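Local coordinates for Epf (Streptococcus pyogenes, PDB 4ES8), which is a cell-surface adhesin that binds to cells through an N-terminal domain containing a carbohydrate-binding module, at residues S98-V103 with D143-S148; G41-K46 with S135-T140; K292-Q297 with K301-D306. All coordinates share one frame; numbering follows the deposited sequence. Where two conformers were deposited one is given.

Contact 1 of 3, residues S98-V103 with D143-S148; sequences SVAFKV and DSFKIS
Lys102 NZ, gripped by a water and by a carbonyl oxygen, reaches from strand 97-105 to the chain at Asp143-Phe145. Lys102 NZ donates to the water at 2.8 Å, and that water lies 3.0 Å from Ser144 O, to which it can donate; its bond to Asp143 OD2 is weak, and more acceptors lie round the water than it has protons, so not all these bonds can be made at once. NZ also donates directly to Ser135 O. On its way the lysine chain, extended beyond CG, slides past Phe145 in the opposite direction. Lys102 CE sits over one face of the Phe145 ring, 4.1 Å from the centroid and 23° off the normal, a CH-pi contact displaced toward the rim. At the far end of the ring Ala100 CB lies in its plane, at the edge, 3.8 Å from Phe145 CZ. With CG between the backbone N and the carbonyl carbon (chi1 76°), the ring is turned onto the sheet, where Tyr52 stacks on it and Phe43 meets it edge-to-face. The sheet, in the first domain of the fragment, probably the carbohydrate-binding module, curls, so strand 144-146, separated from 97-105 by strands 41-46 and 51-54, lays its ring over the face of 97-105. Lys102 NZ and Asp143 OD2 are 5.1 Å apart, so the buried ammonium is probably stabilised through water and neutral oxygens, and at longer range by the carboxylate.

Contact 2 of 3, residues G41-K46 with S135-T140; sequences GRFFSK and SAFNKT. With ACT (acetate ion), chain D.
An aromatic ring laid on a glycine joins the start of strand 41-46, between strands 97-105 and 51-54, to the loop after strand 127-135, in the antiparallel sheet of the first domain of the fragment, probably the carbohydrate-binding module. Gly41 CA stands over one face of the Phe137 ring, 3.6 Å from its centroid and 17° off the normal, a CH-pi contact. Gly41 N is close as well, 3.4 Å from Phe137 CD2. Gly41 has no side chain, and its bare backbone lies against the ring. Lys139 N lies over the centre of the other face, 3.5 Å above the plane of the Phe137 ring, which is thus sandwiched between the strand and its own loop. Phe137 CG is anti to the backbone N (chi1 163°), which carries the ring out of the loop toward the strand. Phe43 adds an oblique contact through CZ, 4.0 Å from Phe137 CD1. The loop itself is fastened by Phe137 N to Asn104 OD1, by Asn138 N to Asp143 OD2, and by Thr140 OG1 donating to Asn138 OD1 at 2.6 Å. Arg42 sends its extended chain to an acetate, probably from the crystallisation liquor, which meets the edge of the guanidinium in two bonds. His55 O and Trp32 O also accept from this group. The straighter acetate bond runs from Arg42 NH1 to OXT, 2.8 Å long with 176° at the hydrogen.

Contact 3 of 3, residues K292-Q297 with K301-D306; sequences KVSIKQ and KKTSKD
Lys292 and Asp306 lie aslant each other at one end of a beta-hairpin-like return in the C-terminal antiparallel sheet, probably that of the fibronectin-like domain, where strand 290-297 is followed by Lys301-Asp306. Lys292 CD rests 3.7 Å from Asp306 CG. The Lys292 side chain bends at chi3 (68°), leaving Lys292 NZ 4.2 Å from Asp306 OD2, beyond a salt bridge; a water links NZ to Asp306 OD1 instead. A second water joins that same OD1 to Ser294 OG and Ser304 O. Farther along, Thr303, in one of its two conformers, crosses Lys296 with OG1 against CG, while its CG2 branch faces Ser294 OG. The ends of Lys296 and Lys301 converge on one water, weakly bonded by Lys301; Lys301 NZ also bonds Lys298 O, and Glu20 forms a salt bridge with Lys296. The backbones bridge once, at Lys296 and Thr303, flanked by Ser304 N to Ile295 O and Gln297 N to Lys302 O, each 2.8 Å. Beyond, Lys301 N closes the turn on Gln297 O. In the same Ile295-Ser304 pair the second bond goes to a side chain: Ile295 N donates to Ser304 OG at 2.9 Å and 162°, and that hydroxyl donates its own proton to Lys305 O.

From the N terminus, strand 41-46 comes first and is joined by the loop 135-140, which closes contact 2 across 88 residues. Strand 97-105 lies inside that span, and its partner 143-148 follows the loop, so contacts 1 and 2 cross along the chain. They also touch, Ala100 O meeting Phe43 N across neighbouring strands. With centres 5 Å apart, they tie strands 41-46 and 97-105 to the loop after strand 127-135 and to strand 144-146. Contact 3 opens later and closes a short return of three residues in the C-terminal sheet, its centre about 39 Å from those of the other two.

Contact 1 of 3, residues S98-V103 with D143-S148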
loop_
_atom_site.group_PDB
_atom_site.type_symbol
_atom_site.label_atom_id
_atom_site.label_comp_id
_atom_site.label_asym_id
_atom_site.label_seq_id
_atom_site.Cartn_x
_atom_site.Cartn_y
_atom_site.Cartn_z
ATOM N N SER A 98 -22.702 12.954 -1.333
ATOM C CA SER A 98 -21.386 12.600 -0.841
ATOM C C SER A 98 -20.269 13.153 -1.701
ATOM O O SER A 98 -20.368 13.107 -2.930
ATOM C CB SER A 98 -21.244 11.077 -0.764
ATOM O OG SER A 98 -19.906 10.674 -0.507
ATOM N N VAL A 99 -19.192 13.624 -1.042
ATOM C CA VAL A 99 -17.947 14.039 -1.712
ATOM C C VAL A 99 -16.865 13.031 -1.305
ATOM O O VAL A 99 -16.768 12.671 -0.128
ATOM C CB VAL A 99 -17.536 15.489 -1.343
ATOM C CG1 VAL A 99 -16.139 15.824 -1.867
ATOM C CG2 VAL A 99 -18.562 16.493 -1.858
ATOM N N ALA A 100 -16.037 12.595 -2.260
ATOM C CA ALA A 100 -14.934 11.690 -1.951
ATOM C C ALA A 100 -13.674 12.216 -2.570
ATOM O O ALA A 100 -13.707 12.745 -3.693
ATOM C CB ALA A 100 -15.219 10.295 -2.466
ATOM N N PHE A 101 -12.560 12.018 -1.873
ATOM C CA PHE A 101 -11.241 12.329 -2.405
ATOM C C PHE A 101 -10.433 11.059 -2.613
ATOM O O PHE A 101 -10.587 10.090 -1.865
ATOM C CB PHE A 101 -10.473 13.242 -1.437
ATOM C CG PHE A 101 -11.217 14.524 -1.149
ATOM C CD1 PHE A 101 -11.471 15.443 -2.159
ATOM C CD2 PHE A 101 -11.638 14.827 0.144
ATOM C CE1 PHE A 101 -12.173 16.620 -1.896
ATOM C CE2 PHE A 101 -12.327 16.003 0.406
ATOM C CZ PHE A 101 -12.574 16.908 -0.610
ATOM N N LYS A 102 -9.535 11.065 -3.601
ATOM C CA LYS A 102 -8.579 9.984 -3.753
ATOM C C LYS A 102 -7.204 10.578 -3.600
ATOM O O LYS A 102 -6.824 11.481 -4.366
ATOM C CB LYS A 102 -8.721 9.253 -5.109
ATOM C CG LYS A 102 -9.839 8.224 -5.096
ATOM C CD LYS A 102 -9.838 7.399 -6.398
ATOM C CE LYS A 102 -10.591 6.116 -6.223
ATOM N NZ LYS A 102 -10.424 5.214 -7.419
ATOM N N VAL A 103 -6.466 10.113 -2.597
ATOM C CA VAL A 103 -5.071 10.527 -2.397
ATOM C C VAL A 103 -4.217 9.360 -2.844
ATOM O O VAL A 103 -4.319 8.238 -2.315
ATOM C CB VAL A 103 -4.784 10.961 -0.961
ATOM C CG1 VAL A 103 -3.313 11.352 -0.838
ATOM C CG2 VAL A 103 -5.660 12.151 -0.584
ATOM N N ASP A 143 -12.552 10.591 -14.638
ATOM C CA ASP A 143 -12.317 9.435 -13.790
ATOM C C ASP A 143 -13.566 9.176 -12.952
ATOM O O ASP A 143 -14.365 10.089 -12.706
ATOM C CB ASP A 143 -11.093 9.657 -12.879
ATOM C CG ASP A 143 -10.512 8.390 -12.264
ATOM O OD1 ASP A 143 -10.836 7.258 -12.759
ATOM O OD2 ASP A 143 -9.737 8.508 -11.284
ATOM N N SER A 144 -13.750 7.926 -12.565
ATOM C CA SER A 144 -14.921 7.516 -11.799
ATOM C C SER A 144 -14.573 6.297 -10.992
ATOM O O SER A 144 -13.525 5.675 -11.237
ATOM C CB SER A 144 -16.079 7.208 -12.744
ATOM O OG SER A 144 -15.729 6.095 -13.553
ATOM N N PHE A 145 -15.413 5.968 -10.012
ATOM C CA PHE A 145 -15.185 4.766 -9.226
ATOM C C PHE A 145 -16.440 4.383 -8.482
ATOM O O PHE A 145 -17.370 5.199 -8.360
ATOM C CB PHE A 145 -14.022 4.924 -8.195
ATOM C CG PHE A 145 -14.340 5.723 -6.953
ATOM C CD1 PHE A 145 -14.218 7.117 -6.945
ATOM C CD2 PHE A 145 -14.706 5.087 -5.768
ATOM C CE1 PHE A 145 -14.525 7.857 -5.797
ATOM C CE2 PHE A 145 -15.013 5.829 -4.616
ATOM C CZ PHE A 145 -14.913 7.216 -4.636
ATOM N N LYS A 146 -16.431 3.135 -7.976
ATOM C CA LYS A 146 -17.494 2.587 -7.131
ATOM C C LYS A 146 -16.881 2.176 -5.814
ATOM O O LYS A 146 -15.794 1.611 -5.818
ATOM C CB LYS A 146 -18.189 1.379 -7.778
ATOM C CG LYS A 146 -19.047 1.693 -9.005
ATOM C CD LYS A 146 -20.146 0.635 -9.183
ATOM C CE LYS A 146 -19.658 -0.706 -9.682
ATOM N NZ LYS A 146 -20.619 -1.795 -9.357
ATOM N N ILE A 147 -17.546 2.464 -4.684
ATOM C CA ILE A 147 -16.970 2.070 -3.390
ATOM C C ILE A 147 -16.696 0.561 -3.406
ATOM O O ILE A 147 -15.634 0.114 -2.954
ATOM C CB ILE A 147 -17.932 2.436 -2.247
ATOM C CG1 ILE A 147 -18.122 3.953 -2.148
ATOM C CG2 ILE A 147 -17.439 1.850 -0.906
ATOM C CD1 ILE A 147 -19.191 4.378 -1.080
ATOM N N SER A 148 -17.663 -0.198 -3.944
ATOM C CA SER A 148 -17.626 -1.667 -3.989
ATOM C C SER A 148 -16.474 -2.219 -4.862
ATOM O O SER A 148 -16.234 -3.428 -4.814
ATOM C CB SER A 148 -18.967 -2.207 -4.481
ATOM O OG SER A 148 -19.212 -1.791 -5.809
HETATM O O HOH W 1 -11.165 6.664 -9.739
#

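Contact 2 of 3, residues G41-K46 with S135-T140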
loop_
_atom_site.group_PDB
_atom_site.type_symbol
_atom_site.label_atom_id
_atom_site.label_comp_id
_atom_site.label_asym_id
_atom_site.label_seq_id
_atom_site.Cartn_x
_atom_site.Cartn_y
_atom_site.Cartn_z
ATOM N N GLY A 41 -7.545 13.130 -6.570
ATOM C CA GLY A 41 -8.863 12.997 -7.182
ATOM C C GLY A 41 -9.935 13.619 -6.308
ATOM O O GLY A 41 -9.799 13.706 -5.077
ATOM N N ARG A 42 -11.030 14.015 -6.943
ATOM C CA ARG A 42 -12.130 14.705 -6.288
ATOM C C ARG A 42 -13.399 14.228 -6.992
ATOM O O ARG A 42 -13.474 14.252 -8.222
ATOM C CB ARG A 42 -11.933 16.238 -6.384
ATOM C CG ARG A 42 -11.420 16.676 -7.766
ATOM C CD ARG A 42 -11.178 18.176 -7.796
ATOM N NE ARG A 42 -10.215 18.504 -8.843
ATOM C CZ ARG A 42 -10.528 19.111 -9.986
ATOM N NH1 ARG A 42 -11.802 19.397 -10.271
ATOM N NH2 ARG A 42 -9.583 19.379 -10.881
ATOM N N PHE A 43 -14.346 13.697 -6.215
ATOM C CA PHE A 43 -15.526 13.051 -6.800
ATOM C C PHE A 43 -16.766 13.333 -5.996
ATOM O O PHE A 43 -16.664 13.746 -4.838
ATOM C CB PHE A 43 -15.307 11.520 -6.769
ATOM C CG PHE A 43 -14.059 11.020 -7.460
ATOM C CD1 PHE A 43 -12.842 10.958 -6.780
ATOM C CD2 PHE A 43 -14.092 10.641 -8.798
ATOM C CE1 PHE A 43 -11.680 10.499 -7.419
ATOM C CE2 PHE A 43 -12.925 10.195 -9.447
ATOM C CZ PHE A 43 -11.726 10.128 -8.754
ATOM N N PHE A 44 -17.951 13.014 -6.565
ATOM C CA PHE A 44 -19.169 13.163 -5.797
ATOM C C PHE A 44 -20.169 12.128 -6.227
ATOM O O PHE A 44 -20.027 11.503 -7.288
ATOM C CB PHE A 44 -19.771 14.584 -5.930
ATOM C CG PHE A 44 -20.332 14.833 -7.313
ATOM C CD1 PHE A 44 -19.496 15.203 -8.364
ATOM C CD2 PHE A 44 -21.695 14.745 -7.551
ATOM C CE1 PHE A 44 -20.017 15.436 -9.654
ATOM C CE2 PHE A 44 -22.223 14.975 -8.841
ATOM C CZ PHE A 44 -21.376 15.324 -9.876
ATOM N N SER A 45 -21.198 11.965 -5.400
ATOM C CA SER A 45 -22.292 11.049 -5.681
ATOM C C SER A 45 -23.606 11.627 -5.201
ATOM O O SER A 45 -23.847 11.693 -3.991
ATOM C CB SER A 45 -22.053 9.700 -5.014
ATOM O OG SER A 45 -23.133 8.816 -5.300
ATOM N N LYS A 46 -24.451 12.089 -6.130
ATOM C CA LYS A 46 -25.767 12.587 -5.718
ATOM C C LYS A 46 -26.598 11.401 -5.249
ATOM O O LYS A 46 -26.599 10.328 -5.884
ATOM C CB LYS A 46 -26.451 13.311 -6.880
ATOM C CG LYS A 46 -25.802 14.663 -7.163
ATOM C CD LYS A 46 -26.510 15.455 -8.257
ATOM C CE LYS A 46 -27.782 16.091 -7.737
ATOM N NZ LYS A 46 -27.489 17.051 -6.613
ATOM N N SER A 135 -8.625 2.239 -6.697
ATOM C CA SER A 135 -7.653 2.473 -7.762
ATOM C C SER A 135 -7.065 3.879 -7.620
ATOM O O SER A 135 -7.695 4.766 -7.030
ATOM C CB SER A 135 -8.351 2.376 -9.116
ATOM O OG SER A 135 -9.434 3.287 -9.199
ATOM N N ALA A 136 -5.872 4.118 -8.191
ATOM C CA ALA A 136 -5.350 5.475 -8.166
ATOM C C ALA A 136 -6.218 6.385 -9.005
ATOM O O ALA A 136 -6.804 5.935 -9.998
ATOM C CB ALA A 136 -3.924 5.486 -8.728
ATOM N N PHE A 137 -6.299 7.660 -8.620
ATOM C CA PHE A 137 -6.916 8.697 -9.449
ATOM C C PHE A 137 -6.092 8.705 -10.738
ATOM O O PHE A 137 -4.854 8.728 -10.680
ATOM C CB PHE A 137 -6.874 10.029 -8.724
ATOM C CG PHE A 137 -7.096 11.238 -9.614
ATOM C CD1 PHE A 137 -8.243 11.340 -10.407
ATOM C CD2 PHE A 137 -6.211 12.312 -9.588
ATOM C CE1 PHE A 137 -8.471 12.477 -11.193
ATOM C CE2 PHE A 137 -6.446 13.450 -10.367
ATOM C CZ PHE A 137 -7.571 13.519 -11.169
ATOM N N ASN A 138 -6.772 8.580 -11.875
ATOM C CA ASN A 138 -6.068 8.390 -13.144
ATOM C C ASN A 138 -5.727 9.700 -13.893
ATOM O O ASN A 138 -5.334 9.627 -15.054
ATOM C CB ASN A 138 -6.855 7.407 -14.041
ATOM C CG ASN A 138 -8.050 8.015 -14.722
ATOM O OD1 ASN A 138 -8.393 9.166 -14.484
ATOM N ND2 ASN A 138 -8.644 7.273 -15.681
ATOM N N LYS A 139 -5.802 10.877 -13.223
ATOM C CA LYS A 139 -5.375 12.155 -13.784
ATOM C C LYS A 139 -6.195 12.514 -15.057
ATOM O O LYS A 139 -5.650 13.033 -16.049
ATOM C CB LYS A 139 -3.851 12.147 -14.066
ATOM C CG LYS A 139 -3.041 11.714 -12.851
ATOM C CD LYS A 139 -1.554 11.480 -13.189
ATOM C CE LYS A 139 -0.773 12.760 -13.349
ATOM N NZ LYS A 139 -1.042 13.685 -12.230
ATOM N N THR A 140 -7.514 12.266 -14.990
ATOM C CA THR A 140 -8.452 12.672 -16.034
ATOM C C THR A 140 -9.675 13.289 -15.380
ATOM O O THR A 140 -10.022 12.901 -14.255
ATOM C CB THR A 140 -8.873 11.510 -16.959
ATOM O OG1 THR A 140 -9.666 10.572 -16.219
ATOM C CG2 THR A 140 -7.680 10.788 -17.606
HETATM C C ACT D . -11.600 20.710 -13.562
HETATM O O ACT D . -10.456 20.211 -13.498
HETATM O OXT ACT D . -12.518 20.576 -12.734
HETATM C CH3 ACT D . -11.970 21.622 -14.743
#

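Contact 3 of 3, residues K292-Q297 with K301-D306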
loop_
_atom_site.group_PDB
_atom_site.type_symbol
_atom_site.label_atom_id
_atom_site.label_comp_id
_atom_site.label_asym_id
_atom_site.label_seq_id
_atom_site.Cartn_x
_atom_site.Cartn_y
_atom_site.Cartn_z
ATOM N N LYS A 292 23.754 -20.623 6.975
ATOM C CA LYS A 292 22.782 -19.693 7.543
ATOM C C LYS A 292 22.134 -18.876 6.449
ATOM O O LYS A 292 22.810 -18.424 5.508
ATOM C CB LYS A 292 23.467 -18.756 8.551
ATOM C CG LYS A 292 22.534 -17.742 9.224
ATOM C CD LYS A 292 23.240 -16.921 10.312
ATOM C CE LYS A 292 24.301 -15.972 9.783
ATOM N NZ LYS A 292 24.832 -15.104 10.873
ATOM N N VAL A 293 20.825 -18.662 6.595
ATOM C CA VAL A 293 20.059 -17.815 5.686
ATOM C C VAL A 293 19.413 -16.701 6.507
ATOM O O VAL A 293 18.755 -16.985 7.509
ATOM C CB VAL A 293 19.002 -18.613 4.889
ATOM C CG1 VAL A 293 18.090 -17.673 4.102
ATOM C CG2 VAL A 293 19.669 -19.621 3.948
ATOM N N SER A 294 19.582 -15.450 6.058
ATOM C CA SER A 294 18.927 -14.273 6.641
ATOM C C SER A 294 18.149 -13.584 5.525
ATOM O O SER A 294 18.702 -13.383 4.451
ATOM C CB SER A 294 19.947 -13.331 7.264
ATOM O OG SER A 294 19.293 -12.167 7.749
ATOM N N ILE A 295 16.863 -13.236 5.768
ATOM C CA ILE A 295 16.049 -12.627 4.716
ATOM C C ILE A 295 15.624 -11.234 5.159
ATOM O O ILE A 295 15.002 -11.075 6.217
ATOM C CB ILE A 295 14.836 -13.527 4.375
ATOM C CG1 ILE A 295 15.304 -14.962 3.946
ATOM C CG2 ILE A 295 13.966 -12.903 3.268
ATOM C CD1 ILE A 295 14.209 -15.998 3.722
ATOM N N LYS A 296 15.932 -10.230 4.327
ATOM C CA LYS A 296 15.560 -8.851 4.630
ATOM C C LYS A 296 14.516 -8.410 3.640
ATOM O O LYS A 296 14.738 -8.546 2.443
ATOM C CB LYS A 296 16.791 -7.935 4.534
ATOM C CG LYS A 296 16.467 -6.449 4.806
ATOM C CD LYS A 296 17.708 -5.585 4.562
ATOM C CE LYS A 296 17.462 -4.121 4.799
ATOM N NZ LYS A 296 18.472 -3.288 4.088
ATOM N N GLN A 297 13.354 -7.925 4.124
ATOM C CA GLN A 297 12.345 -7.399 3.206
ATOM C C GLN A 297 12.835 -5.998 2.806
ATOM O O GLN A 297 12.855 -5.114 3.661
ATOM C CB GLN A 297 10.969 -7.388 3.882
ATOM C CG GLN A 297 9.828 -7.699 2.907
ATOM C CD GLN A 297 9.855 -6.772 1.718
ATOM O OE1 GLN A 297 9.770 -5.549 1.894
ATOM N NE2 GLN A 297 10.113 -7.309 0.514
ATOM N N LYS A 301 11.882 -3.084 5.323
ATOM C CA LYS A 301 13.135 -3.089 6.089
ATOM C C LYS A 301 13.118 -4.100 7.237
ATOM O O LYS A 301 14.035 -4.102 8.066
ATOM C CB LYS A 301 13.514 -1.683 6.632
ATOM C CG LYS A 301 13.505 -0.570 5.582
ATOM C CD LYS A 301 14.507 -0.862 4.481
ATOM C CE LYS A 301 14.547 0.179 3.395
ATOM N NZ LYS A 301 15.430 -0.296 2.293
ATOM N N LYS A 302 12.086 -4.960 7.293
ATOM C CA LYS A 302 11.990 -5.996 8.319
ATOM C C LYS A 302 12.910 -7.162 7.985
ATOM O O LYS A 302 12.949 -7.597 6.838
ATOM C CB LYS A 302 10.535 -6.468 8.462
ATOM C CG LYS A 302 9.615 -5.401 9.029
ATOM C CD LYS A 302 8.181 -5.923 9.013
ATOM C CE LYS A 302 7.230 -4.959 9.661
ATOM N NZ LYS A 302 5.892 -5.580 9.804
ATOM N N THR A 303 13.651 -7.669 9.008
ATOM C CA THR A 303 14.574 -8.791 8.838
ATOM C C THR A 303 14.039 -10.017 9.571
ATOM O O THR A 303 13.502 -9.896 10.679
ATOM C CB THR A 303 15.985 -8.398 9.309
ATOM O OG1 THR A 303 16.388 -7.221 8.607
ATOM C CG2 THR A 303 17.028 -9.511 9.088
ATOM N N SER A 304 14.172 -11.178 8.935
ATOM C CA SER A 304 13.752 -12.467 9.472
ATOM C C SER A 304 14.667 -12.916 10.589
ATOM O O SER A 304 15.749 -12.344 10.802
ATOM C CB SER A 304 13.865 -13.526 8.368
ATOM O OG SER A 304 15.233 -13.821 8.088
ATOM N N LYS A 305 14.259 -14.003 11.251
ATOM C CA LYS A 305 15.118 -14.702 12.203
ATOM C C LYS A 305 16.215 -15.358 11.374
ATOM O O LYS A 305 16.046 -15.479 10.150
ATOM C CB LYS A 305 14.309 -15.782 12.958
ATOM C CG LYS A 305 13.298 -15.267 13.972
ATOM C CD LYS A 305 12.565 -16.441 14.611
ATOM C CE LYS A 305 11.652 -16.017 15.733
ATOM N NZ LYS A 305 11.017 -17.191 16.389
ATOM N N ASP A 306 17.294 -15.837 12.000
ATOM C CA ASP A 306 18.300 -16.560 11.235
ATOM C C ASP A 306 17.779 -17.959 10.991
ATOM O O ASP A 306 17.247 -18.571 11.916
ATOM C CB ASP A 306 19.631 -16.627 12.007
ATOM C CG ASP A 306 20.398 -15.325 12.078
ATOM O OD1 ASP A 306 20.231 -14.483 11.164
ATOM O OD2 ASP A 306 21.232 -15.181 13.006
HETATM O O HOH W 2 22.476 -13.312 10.277
HETATM O O HOH W 3 18.509 -12.740 10.173
HETATM O O HOH W 4 17.689 -2.191 1.466
#